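Local coordinates for protein phosphodiesterase (PDB 4G75) that is a magnesium-binding colicin M-like bacteriocin of Pseudomonas aeruginosa, probably a phosphodiesterase that degrades peptidoglycan lipid precursors of competing bacteria, at residues 47-52 with 86-91. Residues are numbered along the deposited sequence; the frame is centred on the assembly and turned at random.
Sequences VAYVNG and IWDIFD. With EDO (1,2-ethanediol), chain H.
Tyr49 and Asp88 join the C-terminal end of helix 34-49 to the N-terminal half of helix 81-102; in the segments 47-52 and 86-91 the closest CA atoms, those of Tyr49 and Asp88, are 10.2 Å apart. The first helix closes in a Schellman motif: Gly52 N bonds to Tyr49 O, the backbone N of the next residue bonds to Ala48 O, and Gly52, with positive phi, adopts the left-handed conformation that glycine takes with little strain. Tyrosine suits the separation because its ring carries a hydroxyl far from the backbone; aspartate offers a short, charged acceptor. Both CB atoms point toward the other helix, and CG beside the backbone N (chi1 -69° in Tyr49) carries the phenol on to the carboxylate. The phenol donates a hydrogen bond to OD2, which lies at the ring's edge close to its plane; ring and carboxylate planes are 73° apart. Asp88 OD2 also forms a salt bridge with Arg45 NE, one turn before Tyr49, so a single buried oxygen takes two donors from the same helix, and the arginine's charge probably helps keep the carboxylate ionised. Pro57, Leu58 and Met110 pack against Tyr49. The phenol meets Asp88 OD2 on its anti side, out of the carboxylate plane, with Tyr49 OH 2.7 Å from that oxygen.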
loop_
_atom_site.group_PDB
_atom_site.type_symbol
_atom_site.label_atom_id
_atom_site.label_comp_id
_atom_site.label_asym_id
_atom_site.label_seq_id
_atom_site.Cartn_x
_atom_site.Cartn_y
_atom_site.Cartn_z
ATOM N N VAL A 47 -15.862 -4.924 3.081
ATOM C CA VAL A 47 -16.331 -4.929 1.700
ATOM C C VAL A 47 -15.583 -3.868 0.899
ATOM O O VAL A 47 -15.176 -4.099 -0.241
ATOM C CB VAL A 47 -17.855 -4.684 1.620
ATOM C CG1 VAL A 47 -18.268 -4.315 0.189
ATOM C CG2 VAL A 47 -18.609 -5.925 2.091
ATOM N N ALA A 48 -15.411 -2.699 1.500
ATOM C CA ALA A 48 -14.653 -1.637 0.858
ATOM C C ALA A 48 -13.188 -2.027 0.731
ATOM O O ALA A 48 -12.602 -1.890 -0.338
ATOM C CB ALA A 48 -14.799 -0.327 1.634
ATOM N N TYR A 49 -12.607 -2.538 1.814
ATOM C CA TYR A 49 -11.176 -2.851 1.830
ATOM C C TYR A 49 -10.765 -3.858 0.752
ATOM O O TYR A 49 -9.704 -3.701 0.116
ATOM C CB TYR A 49 -10.721 -3.344 3.213
ATOM C CG TYR A 49 -10.736 -2.301 4.318
ATOM C CD1 TYR A 49 -10.191 -1.039 4.120
ATOM C CD2 TYR A 49 -11.263 -2.601 5.574
ATOM C CE1 TYR A 49 -10.182 -0.097 5.122
ATOM C CE2 TYR A 49 -11.264 -1.662 6.596
ATOM C CZ TYR A 49 -10.721 -0.413 6.365
ATOM O OH TYR A 49 -10.715 0.532 7.359
ATOM N N VAL A 50 -11.583 -4.888 0.532
ATOM C CA VAL A 50 -11.193 -5.925 -0.418
ATOM C C VAL A 50 -11.114 -5.411 -1.856
ATOM O O VAL A 50 -10.568 -6.085 -2.719
ATOM C CB VAL A 50 -12.075 -7.203 -0.353
ATOM C CG1 VAL A 50 -11.978 -7.861 1.016
ATOM C CG2 VAL A 50 -13.527 -6.888 -0.724
ATOM N N ASN A 51 -11.646 -4.223 -2.117
ATOM C CA ASN A 51 -11.449 -3.594 -3.427
ATOM C C ASN A 51 -10.606 -2.316 -3.360
ATOM O O ASN A 51 -10.611 -1.501 -4.285
ATOM C CB ASN A 51 -12.781 -3.355 -4.144
ATOM C CG ASN A 51 -13.312 -4.612 -4.797
ATOM O OD1 ASN A 51 -12.577 -5.336 -5.471
ATOM N ND2 ASN A 51 -14.593 -4.886 -4.591
ATOM N N GLY A 52 -9.873 -2.160 -2.262
ATOM C CA GLY A 52 -8.930 -1.065 -2.116
ATOM C C GLY A 52 -9.535 0.285 -1.785
ATOM O O GLY A 52 -8.842 1.302 -1.818
ATOM N N ILE A 86 -8.778 1.990 15.559
ATOM C CA ILE A 86 -7.583 1.364 16.115
ATOM C C ILE A 86 -7.428 -0.091 15.680
ATOM O O ILE A 86 -6.349 -0.498 15.244
ATOM C CB ILE A 86 -7.553 1.466 17.643
ATOM C CG1 ILE A 86 -7.338 2.930 18.040
ATOM C CG2 ILE A 86 -6.462 0.575 18.201
ATOM C CD1 ILE A 86 -7.648 3.247 19.495
ATOM N N TRP A 87 -8.503 -0.869 15.789
ATOM C CA TRP A 87 -8.454 -2.271 15.375
ATOM C C TRP A 87 -8.245 -2.469 13.869
ATOM O O TRP A 87 -7.587 -3.416 13.471
ATOM C CB TRP A 87 -9.685 -3.054 15.864
ATOM C CG TRP A 87 -9.575 -3.517 17.290
ATOM C CD1 TRP A 87 -10.421 -3.214 18.316
ATOM C CD2 TRP A 87 -8.559 -4.364 17.844
ATOM N NE1 TRP A 87 -9.998 -3.825 19.475
ATOM C CE2 TRP A 87 -8.857 -4.535 19.211
ATOM C CE3 TRP A 87 -7.428 -4.995 17.316
ATOM C CZ2 TRP A 87 -8.068 -5.312 20.057
ATOM C CZ3 TRP A 87 -6.644 -5.771 18.160
ATOM C CH2 TRP A 87 -6.966 -5.916 19.517
ATOM N N ASP A 88 -8.799 -1.587 13.041
ATOM C CA ASP A 88 -8.567 -1.661 11.600
ATOM C C ASP A 88 -7.091 -1.372 11.302
ATOM O O ASP A 88 -6.487 -1.994 10.425
ATOM C CB ASP A 88 -9.456 -0.672 10.834
ATOM C CG ASP A 88 -10.848 -1.221 10.533
ATOM O OD1 ASP A 88 -11.245 -2.276 11.096
ATOM O OD2 ASP A 88 -11.556 -0.575 9.727
ATOM N N ILE A 89 -6.511 -0.424 12.034
ATOM C CA ILE A 89 -5.091 -0.118 11.866
ATOM C C ILE A 89 -4.244 -1.338 12.243
ATOM O O ILE A 89 -3.202 -1.598 11.646
ATOM C CB ILE A 89 -4.685 1.142 12.667
ATOM C CG1 ILE A 89 -5.323 2.388 12.046
ATOM C CG2 ILE A 89 -3.159 1.307 12.720
ATOM C CD1 ILE A 89 -4.976 2.599 10.592
ATOM N N PHE A 90 -4.720 -2.116 13.207
ATOM C CA PHE A 90 -4.060 -3.370 13.563
ATOM C C PHE A 90 -4.253 -4.435 12.483
ATOM O O PHE A 90 -3.310 -5.119 12.109
ATOM C CB PHE A 90 -4.600 -3.876 14.909
ATOM C CG PHE A 90 -3.920 -5.122 15.428
ATOM C CD1 PHE A 90 -2.671 -5.053 16.031
ATOM C CD2 PHE A 90 -4.556 -6.355 15.363
ATOM C CE1 PHE A 90 -2.056 -6.199 16.538
ATOM C CE2 PHE A 90 -3.947 -7.501 15.869
ATOM C CZ PHE A 90 -2.692 -7.424 16.450
ATOM N N ASP A 91 -5.479 -4.569 11.983
ATOM C CA ASP A 91 -5.840 -5.675 11.100
ATOM C C ASP A 91 -5.332 -5.527 9.674
ATOM O O ASP A 91 -4.897 -6.506 9.059
ATOM C CB ASP A 91 -7.358 -5.857 11.058
ATOM C CG ASP A 91 -7.908 -6.481 12.325
ATOM O OD1 ASP A 91 -7.117 -7.078 13.086
ATOM O OD2 ASP A 91 -9.132 -6.372 12.551
HETATM C C1 EDO H . -9.144 -2.762 -8.528
HETATM O O1 EDO H . -8.695 -1.501 -9.037
HETATM C C2 EDO H . -9.749 -2.569 -7.143
HETATM O O2 EDO H . -10.859 -1.666 -7.233
#